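Local coordinates for galactose mutarotase-like protein (Clostridium acetobutylicum, PDB 3OS7) that is assigned to the aldose 1-epimerase family and probably binds a sugar and interconverts its anomers, although its actual substrate is not established, at residues Leu77-Arg82 with Asn105-Gly110; Asn67-Tyr72 with Phe111-Lys116; Gly183-Phe188 with Cys299-Thr304; Lys145-Glu150 with Glu177-Val182. One frame throughout, in Å; residues are numbered along the deposited sequence.

Contact 1: Leu77-Arg82 with Asn105-Gly110; sequences LFPPNR and NNYIHG
His109, itself buried, hides more area in this contact than any other residue and lies against Leu77 and the Asn81 backbone. The imidazole runs alongside Leu77, whose CD1 reaches ND1 at 3.7 Å, while Asn81 meets the ND1 and CE1 side of the ring. Ile108 CG1 of the same segment sits over the centre of one imidazole face. Two backbone bonds clamp the turn: Phe78 N to His109 O, and His109 N to Asn81 O at 3.1 Å. Gly110, having no side chain, lets Phe78 O come to within 3.2 Å of its CA, a CA-H...O contact. Arg82 and Ile108 form a non-hydrogen-bonded antiparallel pair. The arginine chain is extended from CG to NE and turned at chi4 (90°), so that one guanidinium face meets Ile108 CD1, 3.7 Å from CZ and over the centre of the group. Asn106 ND2 sits at the guanidinium edge, 3.5 Å from Arg82 CD, with the amide plane 83° from that of the guanidinium; its bond is to Glu101, which also forms a salt bridge with Arg82. Asn81 OD1 accepts from both Arg82 N and Arg82 NH1 (2.9 Å). The looser, partly exposed side is that of Pro79 and Tyr107: a cis peptide precedes Pro79, and its CD meets the tyrosine ring edge-on through CE2 at 4.0 Å. The chemistry implies a guanidinium fixed by Asn81, Glu101 and an aliphatic lid, and an imidazole hemmed in by Leu77, Ile108 and Asn81, whose NE2 hydrogen-bonds a bound tartrate, probably from the crystallisation liquor.

Contact 2: Asn67-Tyr72 with Phe111-Lys116; sequences NRPQVY and FIKNSK
Pro69 and Asn114 meet at about a right angle, with the amide end of the asparagine brought up to the proline ring: ND2 lies 3.3 Å from Pro69 CD. The same ring also rests on the backbone, Pro69 CG lying 3.4 Å from Lys113 O. Beside this, Gln70 and Lys113 slant across one another. Gln70 is bent at chi2 (-93°), which turns OE1 toward the lysine chain, 3.3 Å from Lys113 CE. Lys113 bends only at its last torsion, chi4 -47°, and this carries NZ round to Asn114 OD1 at 2.9 Å; Gly110 O takes a second bond from the same ammonium. No direct hydrogen bond joins the two segments. A single water does that work instead, donating to Asn67 O and to Gln70 OE1 (3.0 Å), and accepting from Asn114 ND2 (2.9 Å) and weakly from Lys113 NZ. Asn114 ND2 has a further acceptor in Lys66 O, and Gln70 NE2 turns to a bound tartrate. The contact therefore closes two loops together: one runs from helix 62-67 to strand 76-77, the other from strand 106-108 to strand 118-125, with Lys113 packing on Leu77 and Ile112 on Phe135 of strand 128-137.

Contact 3: Gly183-Phe188 with Cys299-Thr304; sequences GYHSAF and CIEPQT
Glu301 stacks its carboxylate on the imidazole of His185, and its chain can be followed outward atom by atom. CB begins close to the opposite backbone, 3.1 Å from Tyr184 O. With chi1 at -47°, CG lies beside the backbone N and passes His185 CA at 3.9 Å; from there the chain is extended, so the carboxylate travels out along the histidine, both side chains pointing the same way. CD faces NE2 and CD2, OE1 lies 3.6 Å from His185 CD2, and OE2 ends 3.3 Å from CE1, above one face of the ring but offset toward its rim. The two planes differ by 27°. This is a stack, not a hydrogen bond; His185 NE2 instead bonds a bound tartrate. Cys299 comes in at the edge of the same ring, its SG 3.5 Å from ND1, and also touches the methyl of Ala187.

The backbones are tied by Tyr184 N to Pro302 O (3.0 Å) and Ile300 N to Ser186 O (2.9 Å), the stretch between them departing from regular pairing around His185. Ile300 O is buried there without any polar partner, next to Ser186 CB. Away from the histidine, Phe188 CE2 packs on Ile300 CB at 3.9 Å, the two side chains at about a right angle, and Tyr277 of strand 273-279 adjoins both.

Of the stacked pair it is His185 that reaches the tartrate; a histidine and a glutamate side by side on neighbouring antiparallel strands are consistent with the active-site pair of galactose mutarotases, whose fold is a large beta-sandwich.

Contact 4: Lys145-Glu150 with Glu177-Val182; sequences KYFSHE and EMPLSV
Phe147 and Met178 both hold CG anti to the backbone N (chi1 -171° and -169°), which directs the ring and the long selenomethionine chain at each other. They cross at about a right angle, Phe147 CZ touching Met178 CG at 3.7 Å. Met178 is present as selenomethionine; its chain bends at chi3, and SE lies at the edge of the phenyl ring, 5.4 Å from the centroid, a Met-aromatic contact. Pro179 approaches Phe147 from the opposite direction, its CD 4.0 Å from CE1.

His149 packs next to them. Met178 CA stands over the centre of its imidazole, 4.1 Å from the centroid and 12° off the normal, a CH-pi contact, while Met178 CG lies over the same face, 3.8 Å from His149 CG. Glu177 O is 3.2 Å from His149 CE1, and Pro179 CD lies 3.9 Å from NE2. Within its own segment the histidine puts CD2 over the centre of the Phe147 ring, 3.8 Å above the plane. No hydrogen bond crosses between the segments, yet both ring nitrogens are satisfied: ND1 by Ser174 and NE2 by Tyr95. Bonded at both nitrogens, the imidazole that the selenomethionine lies against is probably held in its rotation.

The loop doubles back through an inverse gamma turn centred on Ser148, which lets Phe147 and His149 present their rings together. The Met-aromatic contact with Phe147 and the CH-pi contact with His149 join the loop between strands 128-137 and 151-160 to the start of strand 178-189.

Overall arrangement
Contacts 1, 2 and 3 gather round one pocket, their centres 12 to 13 Å apart, and each sends side chains to the tartrate there, probably a crystallisation additive marking the likely sugar site. His109 NE2 comes within 3.5 Å of His185 CD2, while Gln70 O lies 2.8 Å from His185 ND1. Leu77 N probably bonds Gly183 O at 2.7 Å, tying contact 1 to contact 3. Contact 4 lies farther from contacts 2 and 3 (centres about 19 and 21 Å), but 13 Å from contact 1, which it touches through Phe78 CD1 and Ser181 O. It shares strand 178-189 with contact 3, Thr304 N probably bonding Val182 O. Contact 1 is nested inside contact 2.

Contact 1: Leu77-Arg82 with Asn105-Gly110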
# COMPACT_ATOMS: atom_id res chain seq x y z
N LEU A 77 4.18 -4.15 1.58
CA LEU A 77 5.26 -3.98 2.54
C LEU A 77 5.13 -4.99 3.67
O LEU A 77 4.02 -5.19 4.20
CB LEU A 77 5.23 -2.59 3.14
CG LEU A 77 5.13 -1.43 2.18
CD1 LEU A 77 4.99 -0.10 2.92
CD2 LEU A 77 6.39 -1.41 1.25
N PHE A 78 6.25 -5.57 4.07
CA PHE A 78 6.32 -6.56 5.15
C PHE A 78 7.73 -6.52 5.73
O PHE A 78 8.63 -7.16 5.18
CB PHE A 78 6.02 -7.95 4.59
CG PHE A 78 6.02 -9.09 5.62
CD1 PHE A 78 5.27 -9.00 6.79
CD2 PHE A 78 6.72 -10.26 5.38
CE1 PHE A 78 5.25 -10.02 7.70
CE2 PHE A 78 6.70 -11.31 6.28
CZ PHE A 78 5.97 -11.19 7.46
N PRO A 79 7.97 -5.71 6.77
CA PRO A 79 7.03 -4.84 7.47
C PRO A 79 6.93 -3.50 6.74
O PRO A 79 7.90 -3.11 6.08
CB PRO A 79 7.71 -4.62 8.80
CG PRO A 79 9.18 -4.62 8.46
CD PRO A 79 9.33 -5.60 7.34
N PRO A 80 5.82 -2.78 6.88
CA PRO A 80 5.79 -1.40 6.39
C PRO A 80 6.68 -0.51 7.24
O PRO A 80 6.64 -0.54 8.45
CB PRO A 80 4.31 -1.00 6.55
CG PRO A 80 3.85 -1.78 7.69
CD PRO A 80 4.62 -3.09 7.69
N ASN A 81 7.48 0.31 6.59
CA ASN A 81 8.29 1.30 7.26
C ASN A 81 9.36 0.67 8.16
O ASN A 81 9.75 -0.51 7.94
CB ASN A 81 7.37 2.28 8.00
CG ASN A 81 7.92 3.69 7.99
OD1 ASN A 81 8.87 4.00 8.69
ND2 ASN A 81 7.33 4.55 7.17
N ARG A 82 9.80 1.41 9.17
CA ARG A 82 11.05 1.13 9.88
C ARG A 82 11.00 0.20 11.11
O ARG A 82 10.04 0.19 11.87
CB ARG A 82 11.69 2.46 10.30
CG ARG A 82 12.07 3.32 9.13
CD ARG A 82 12.17 4.76 9.56
NE ARG A 82 12.65 5.56 8.45
CZ ARG A 82 11.89 6.15 7.55
NH1 ARG A 82 10.57 6.09 7.61
NH2 ARG A 82 12.47 6.83 6.58
N ASN A 105 19.91 4.05 10.36
CA ASN A 105 20.22 2.71 10.87
C ASN A 105 18.98 1.88 11.19
O ASN A 105 18.77 1.46 12.31
CB ASN A 105 21.15 2.79 12.09
CG ASN A 105 21.93 1.52 12.30
OD1 ASN A 105 22.71 1.10 11.43
ND2 ASN A 105 21.72 0.89 13.45
N ASN A 106 18.15 1.66 10.16
CA ASN A 106 16.93 0.88 10.31
C ASN A 106 16.84 -0.19 9.25
O ASN A 106 17.53 -0.13 8.22
CB ASN A 106 15.73 1.81 10.18
CG ASN A 106 15.63 2.81 11.31
OD1 ASN A 106 15.87 2.49 12.50
ND2 ASN A 106 15.25 4.03 10.96
N TYR A 107 15.98 -1.19 9.48
CA TYR A 107 15.45 -2.02 8.42
C TYR A 107 14.11 -1.44 8.02
O TYR A 107 13.29 -1.11 8.89
CB TYR A 107 15.30 -3.49 8.84
CG TYR A 107 14.89 -4.36 7.67
CD1 TYR A 107 15.80 -4.73 6.70
CD2 TYR A 107 13.56 -4.74 7.49
CE1 TYR A 107 15.44 -5.46 5.62
CE2 TYR A 107 13.19 -5.48 6.38
CZ TYR A 107 14.14 -5.83 5.44
OH TYR A 107 13.79 -6.57 4.34
N ILE A 108 13.84 -1.35 6.71
CA ILE A 108 12.62 -0.65 6.25
C ILE A 108 11.96 -1.43 5.11
O ILE A 108 12.66 -1.97 4.25
CB ILE A 108 12.93 0.80 5.82
CG1 ILE A 108 11.68 1.65 5.74
CG2 ILE A 108 13.68 0.82 4.49
CD1 ILE A 108 11.92 3.18 5.40
N HIS A 109 10.62 -1.51 5.16
CA HIS A 109 9.74 -1.92 4.05
C HIS A 109 9.70 -3.40 3.63
O HIS A 109 8.70 -3.85 3.04
CB HIS A 109 9.97 -1.05 2.82
CG HIS A 109 9.57 0.38 3.01
ND1 HIS A 109 8.49 0.76 3.80
CD2 HIS A 109 10.06 1.52 2.47
CE1 HIS A 109 8.39 2.09 3.77
NE2 HIS A 109 9.33 2.57 2.97
N GLY A 110 10.75 -4.15 3.91
CA GLY A 110 10.80 -5.55 3.50
C GLY A 110 11.28 -5.81 2.07
O GLY A 110 11.61 -4.89 1.33

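Contact 2: Asn67-Tyr72 with Phe111-Lys116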
# COMPACT_ATOMS: atom_id res chain seq x y z
N ASN A 67 14.65 -2.05 -8.49
CA ASN A 67 15.43 -1.53 -7.37
C ASN A 67 14.71 -0.52 -6.49
O ASN A 67 15.09 -0.35 -5.33
CB ASN A 67 16.71 -0.92 -7.89
CG ASN A 67 17.73 -1.96 -8.25
OD1 ASN A 67 17.71 -3.09 -7.73
ND2 ASN A 67 18.64 -1.59 -9.14
N ARG A 68 13.67 0.11 -7.02
CA ARG A 68 12.86 1.08 -6.24
C ARG A 68 11.39 1.04 -6.69
O ARG A 68 10.86 1.98 -7.27
CB ARG A 68 13.43 2.48 -6.39
CG ARG A 68 12.99 3.42 -5.29
CD ARG A 68 13.21 4.84 -5.71
NE ARG A 68 12.89 5.77 -4.63
CZ ARG A 68 12.85 7.08 -4.78
NH1 ARG A 68 13.09 7.61 -5.97
NH2 ARG A 68 12.53 7.86 -3.77
N PRO A 69 10.71 -0.07 -6.41
CA PRO A 69 9.33 -0.19 -6.89
C PRO A 69 8.34 0.54 -6.00
O PRO A 69 7.17 0.79 -6.40
CB PRO A 69 9.10 -1.70 -6.86
CG PRO A 69 9.93 -2.16 -5.73
CD PRO A 69 11.19 -1.32 -5.81
N GLN A 70 8.79 0.91 -4.80
CA GLN A 70 7.88 1.48 -3.83
C GLN A 70 7.30 2.87 -4.17
O GLN A 70 6.39 3.32 -3.48
CB GLN A 70 8.52 1.54 -2.45
CG GLN A 70 9.74 2.43 -2.33
CD GLN A 70 10.99 1.67 -2.55
OE1 GLN A 70 10.97 0.65 -3.21
NE2 GLN A 70 12.11 2.18 -2.03
N VAL A 71 7.85 3.54 -5.18
CA VAL A 71 7.32 4.83 -5.64
C VAL A 71 6.37 4.73 -6.85
O VAL A 71 6.02 5.73 -7.44
CB VAL A 71 8.45 5.82 -5.91
CG1 VAL A 71 9.17 6.06 -4.62
CG2 VAL A 71 9.39 5.36 -7.04
N TYR A 72 5.94 3.49 -7.17
CA TYR A 72 4.93 3.24 -8.18
C TYR A 72 3.86 2.25 -7.70
O TYR A 72 4.11 1.31 -6.94
CB TYR A 72 5.56 2.64 -9.43
CG TYR A 72 6.53 3.58 -10.10
CD1 TYR A 72 6.06 4.62 -10.91
CD2 TYR A 72 7.90 3.43 -9.93
CE1 TYR A 72 6.97 5.52 -11.53
CE2 TYR A 72 8.80 4.29 -10.55
CZ TYR A 72 8.33 5.33 -11.33
OH TYR A 72 9.23 6.19 -11.94
N PHE A 111 11.30 -7.07 1.67
CA PHE A 111 11.83 -7.47 0.36
C PHE A 111 10.76 -8.01 -0.58
O PHE A 111 11.03 -8.19 -1.77
CB PHE A 111 12.93 -8.55 0.53
CG PHE A 111 12.47 -9.75 1.29
CD1 PHE A 111 11.80 -10.78 0.65
CD2 PHE A 111 12.66 -9.83 2.66
CE1 PHE A 111 11.33 -11.87 1.37
CE2 PHE A 111 12.18 -10.89 3.38
CZ PHE A 111 11.51 -11.93 2.74
N ILE A 112 9.56 -8.28 -0.09
CA ILE A 112 8.58 -8.93 -0.95
C ILE A 112 8.15 -8.00 -2.09
O ILE A 112 7.81 -8.45 -3.15
CB ILE A 112 7.35 -9.55 -0.19
CG1 ILE A 112 6.51 -8.49 0.50
CG2 ILE A 112 7.81 -10.66 0.80
CD1 ILE A 112 5.27 -9.11 1.20
N LYS A 113 8.25 -6.69 -1.88
CA LYS A 113 7.96 -5.72 -2.94
C LYS A 113 8.96 -5.78 -4.10
O LYS A 113 8.66 -5.30 -5.18
CB LYS A 113 7.97 -4.28 -2.39
CG LYS A 113 9.31 -3.80 -1.85
CD LYS A 113 9.17 -2.41 -1.16
CE LYS A 113 10.50 -1.77 -0.99
NZ LYS A 113 11.52 -2.66 -0.42
N ASN A 114 10.16 -6.30 -3.82
CA ASN A 114 11.22 -6.40 -4.85
C ASN A 114 11.31 -7.78 -5.48
O ASN A 114 12.09 -8.00 -6.39
CB ASN A 114 12.59 -6.10 -4.23
CG ASN A 114 12.64 -4.77 -3.47
OD1 ASN A 114 12.47 -4.74 -2.26
ND2 ASN A 114 12.91 -3.67 -4.18
N SER A 115 10.52 -8.72 -4.97
CA SER A 115 10.72 -10.15 -5.26
C SER A 115 9.77 -10.67 -6.32
O SER A 115 8.80 -10.02 -6.67
CB SER A 115 10.54 -10.94 -3.96
OG SER A 115 11.59 -10.61 -3.09
N LYS A 116 10.08 -11.84 -6.87
CA LYS A 116 9.22 -12.44 -7.90
C LYS A 116 8.05 -13.16 -7.28
O LYS A 116 8.23 -13.99 -6.40
CB LYS A 116 9.99 -13.44 -8.75
CG LYS A 116 11.16 -12.85 -9.51
CD LYS A 116 11.65 -13.83 -10.59
CE LYS A 116 13.05 -13.44 -11.05
NZ LYS A 116 13.47 -14.22 -12.25
O HOH W 1 13.38 -1.13 -2.78

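Contact 3: Gly183-Phe188 with Cys299-Thr304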
# COMPACT_ATOMS: atom_id res chain seq x y z
N GLY A 183 1.64 -3.54 5.17
CA GLY A 183 1.12 -2.30 4.66
C GLY A 183 1.40 -2.17 3.18
O GLY A 183 1.83 -3.13 2.53
N TYR A 184 1.09 -0.98 2.65
CA TYR A 184 1.35 -0.68 1.27
C TYR A 184 1.95 0.70 1.13
O TYR A 184 1.61 1.61 1.86
CB TYR A 184 0.08 -0.68 0.45
CG TYR A 184 -0.38 -2.05 0.03
CD1 TYR A 184 -1.16 -2.81 0.86
CD2 TYR A 184 -0.04 -2.56 -1.22
CE1 TYR A 184 -1.57 -4.06 0.48
CE2 TYR A 184 -0.43 -3.78 -1.61
CZ TYR A 184 -1.22 -4.54 -0.78
OH TYR A 184 -1.64 -5.79 -1.20
N HIS A 185 2.83 0.85 0.14
CA HIS A 185 3.44 2.14 -0.14
C HIS A 185 2.77 2.80 -1.36
O HIS A 185 3.43 3.34 -2.25
CB HIS A 185 4.91 1.91 -0.38
CG HIS A 185 5.77 3.10 -0.15
ND1 HIS A 185 5.69 4.23 -0.93
CD2 HIS A 185 6.78 3.31 0.73
CE1 HIS A 185 6.61 5.11 -0.52
NE2 HIS A 185 7.28 4.57 0.49
N SER A 186 1.44 2.79 -1.36
CA SER A 186 0.65 3.09 -2.55
C SER A 186 0.91 4.50 -3.13
O SER A 186 0.83 5.50 -2.41
CB SER A 186 -0.82 2.93 -2.19
OG SER A 186 -1.01 1.69 -1.50
N ALA A 187 1.18 4.54 -4.43
CA ALA A 187 1.61 5.76 -5.14
C ALA A 187 0.54 6.27 -6.10
O ALA A 187 0.20 5.58 -7.07
CB ALA A 187 2.92 5.49 -5.90
N PHE A 188 0.01 7.45 -5.80
CA PHE A 188 -1.10 8.04 -6.53
C PHE A 188 -0.70 9.22 -7.40
O PHE A 188 0.04 10.08 -6.97
CB PHE A 188 -2.16 8.53 -5.53
CG PHE A 188 -2.85 7.40 -4.82
CD1 PHE A 188 -3.94 6.78 -5.40
CD2 PHE A 188 -2.39 6.93 -3.61
CE1 PHE A 188 -4.55 5.71 -4.76
CE2 PHE A 188 -2.99 5.87 -3.00
CZ PHE A 188 -4.08 5.27 -3.59
N CYS A 299 2.26 9.42 -1.99
CA CYS A 299 2.03 8.12 -1.38
C CYS A 299 1.11 8.18 -0.16
O CYS A 299 1.30 8.99 0.76
CB CYS A 299 3.32 7.46 -1.01
SG CYS A 299 4.32 7.05 -2.50
N ILE A 300 0.15 7.28 -0.16
CA ILE A 300 -0.83 7.16 0.92
C ILE A 300 -0.77 5.70 1.36
O ILE A 300 -1.16 4.81 0.60
CB ILE A 300 -2.24 7.56 0.43
CG1 ILE A 300 -2.26 9.02 -0.02
CG2 ILE A 300 -3.27 7.35 1.58
CD1 ILE A 300 -3.63 9.46 -0.67
N GLU A 301 -0.22 5.48 2.55
CA GLU A 301 0.39 4.22 2.93
C GLU A 301 -0.29 3.59 4.16
O GLU A 301 0.11 3.85 5.28
CB GLU A 301 1.88 4.44 3.20
CG GLU A 301 2.63 5.27 2.10
CD GLU A 301 4.11 5.50 2.45
OE1 GLU A 301 4.65 4.78 3.30
OE2 GLU A 301 4.73 6.42 1.89
N PRO A 302 -1.30 2.75 3.93
CA PRO A 302 -1.95 2.07 5.04
C PRO A 302 -1.04 1.04 5.67
O PRO A 302 -0.22 0.43 4.98
CB PRO A 302 -3.15 1.41 4.38
CG PRO A 302 -2.78 1.22 2.99
CD PRO A 302 -1.89 2.37 2.63
N GLN A 303 -1.20 0.86 6.98
CA GLN A 303 -0.41 -0.10 7.76
C GLN A 303 -1.26 -0.75 8.82
O GLN A 303 -2.13 -0.10 9.39
CB GLN A 303 0.80 0.58 8.46
CG GLN A 303 1.62 1.48 7.60
CD GLN A 303 2.89 2.03 8.25
OE1 GLN A 303 3.77 2.52 7.55
NE2 GLN A 303 3.00 1.95 9.57
N THR A 304 -0.99 -2.03 9.12
CA THR A 304 -1.67 -2.71 10.22
C THR A 304 -1.25 -2.23 11.60
O THR A 304 -1.95 -2.43 12.59
CB THR A 304 -1.45 -4.23 10.15
OG1 THR A 304 -0.03 -4.52 10.19
CG2 THR A 304 -2.07 -4.78 8.88

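Contact 4: Lys145-Glu150 with Glu177-Val182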
# COMPACT_ATOMS: atom_id res chain seq x y z
N LYS A 145 17.38 -17.33 6.69
CA LYS A 145 18.26 -17.28 7.87
C LYS A 145 18.03 -16.10 8.80
O LYS A 145 18.31 -16.18 10.02
CB LYS A 145 19.74 -17.31 7.45
CG LYS A 145 20.20 -16.15 6.61
CD LYS A 145 21.68 -16.34 6.22
CE LYS A 145 21.93 -15.97 4.74
NZ LYS A 145 21.33 -16.95 3.75
N TYR A 146 17.54 -14.98 8.25
CA TYR A 146 17.19 -13.82 9.06
C TYR A 146 15.77 -13.84 9.66
O TYR A 146 15.52 -13.21 10.69
CB TYR A 146 17.35 -12.53 8.27
CG TYR A 146 18.73 -12.36 7.70
CD1 TYR A 146 19.79 -12.05 8.54
CD2 TYR A 146 18.97 -12.54 6.36
CE1 TYR A 146 21.08 -11.89 8.03
CE2 TYR A 146 20.23 -12.39 5.84
CZ TYR A 146 21.29 -12.09 6.68
OH TYR A 146 22.55 -11.94 6.18
N PHE A 147 14.85 -14.51 8.97
CA PHE A 147 13.44 -14.60 9.38
C PHE A 147 12.95 -16.02 9.11
O PHE A 147 12.39 -16.32 8.04
CB PHE A 147 12.64 -13.56 8.62
CG PHE A 147 11.26 -13.41 9.10
CD1 PHE A 147 11.00 -12.73 10.27
CD2 PHE A 147 10.19 -13.94 8.38
CE1 PHE A 147 9.68 -12.57 10.71
CE2 PHE A 147 8.88 -13.76 8.82
CZ PHE A 147 8.64 -13.09 9.98
N SER A 148 13.21 -16.91 10.06
CA SER A 148 13.03 -18.33 9.79
C SER A 148 11.59 -18.81 10.00
O SER A 148 11.32 -19.68 10.85
CB SER A 148 14.02 -19.15 10.62
OG SER A 148 15.34 -18.74 10.33
N HIS A 149 10.69 -18.26 9.19
CA HIS A 149 9.31 -18.69 9.15
C HIS A 149 8.89 -18.82 7.70
O HIS A 149 8.84 -17.80 6.99
CB HIS A 149 8.36 -17.66 9.80
CG HIS A 149 8.68 -17.36 11.23
ND1 HIS A 149 8.23 -18.13 12.28
CD2 HIS A 149 9.39 -16.35 11.79
CE1 HIS A 149 8.66 -17.61 13.42
NE2 HIS A 149 9.40 -16.55 13.15
N GLU A 150 8.58 -20.03 7.26
CA GLU A 150 7.94 -20.21 5.96
C GLU A 150 6.58 -19.52 5.95
O GLU A 150 5.87 -19.49 6.95
CB GLU A 150 7.81 -21.69 5.59
CG GLU A 150 9.19 -22.35 5.35
CD GLU A 150 9.12 -23.73 4.70
OE1 GLU A 150 8.39 -24.58 5.20
OE2 GLU A 150 9.85 -23.97 3.70
N GLU A 177 5.33 -19.08 16.29
CA GLU A 177 4.63 -17.81 16.21
C GLU A 177 5.39 -16.81 15.32
O GLU A 177 6.56 -16.59 15.54
CB GLU A 177 4.54 -17.25 17.63
CG GLU A 177 3.44 -16.29 17.85
CD GLU A 177 3.48 -15.65 19.23
OE1 GLU A 177 4.42 -15.89 20.03
OE2 GLU A 177 2.55 -14.87 19.50
N MSE A 178 4.70 -16.22 14.34
CA MSE A 178 5.32 -15.35 13.35
C MSE A 178 4.92 -13.89 13.57
O MSE A 178 3.74 -13.56 13.57
CB MSE A 178 4.89 -15.76 11.95
CG MSE A 178 5.68 -15.08 10.85
SE MSE A 178 4.97 -15.40 9.10
CE MSE A 178 3.74 -13.94 8.92
N PRO A 179 5.90 -13.00 13.73
CA PRO A 179 5.59 -11.56 13.80
C PRO A 179 4.90 -11.09 12.54
O PRO A 179 5.25 -11.53 11.44
CB PRO A 179 6.98 -10.91 13.86
CG PRO A 179 7.88 -12.01 14.39
CD PRO A 179 7.34 -13.27 13.87
N LEU A 180 3.97 -10.15 12.67
CA LEU A 180 3.20 -9.71 11.52
C LEU A 180 2.93 -8.21 11.58
O LEU A 180 2.35 -7.69 12.55
CB LEU A 180 1.84 -10.42 11.51
CG LEU A 180 0.89 -10.04 10.37
CD1 LEU A 180 1.33 -10.63 9.06
CD2 LEU A 180 -0.49 -10.52 10.75
N SER A 181 3.32 -7.53 10.51
CA SER A 181 2.93 -6.14 10.26
C SER A 181 2.99 -5.98 8.74
O SER A 181 3.96 -6.40 8.12
CB SER A 181 3.87 -5.22 10.97
OG SER A 181 3.57 -3.87 10.73
N VAL A 182 1.93 -5.47 8.17
CA VAL A 182 1.75 -5.40 6.74
C VAL A 182 1.30 -3.98 6.37
O VAL A 182 0.57 -3.34 7.13
CB VAL A 182 0.64 -6.37 6.27
CG1 VAL A 182 0.43 -6.29 4.71
CG2 VAL A 182 0.95 -7.79 6.68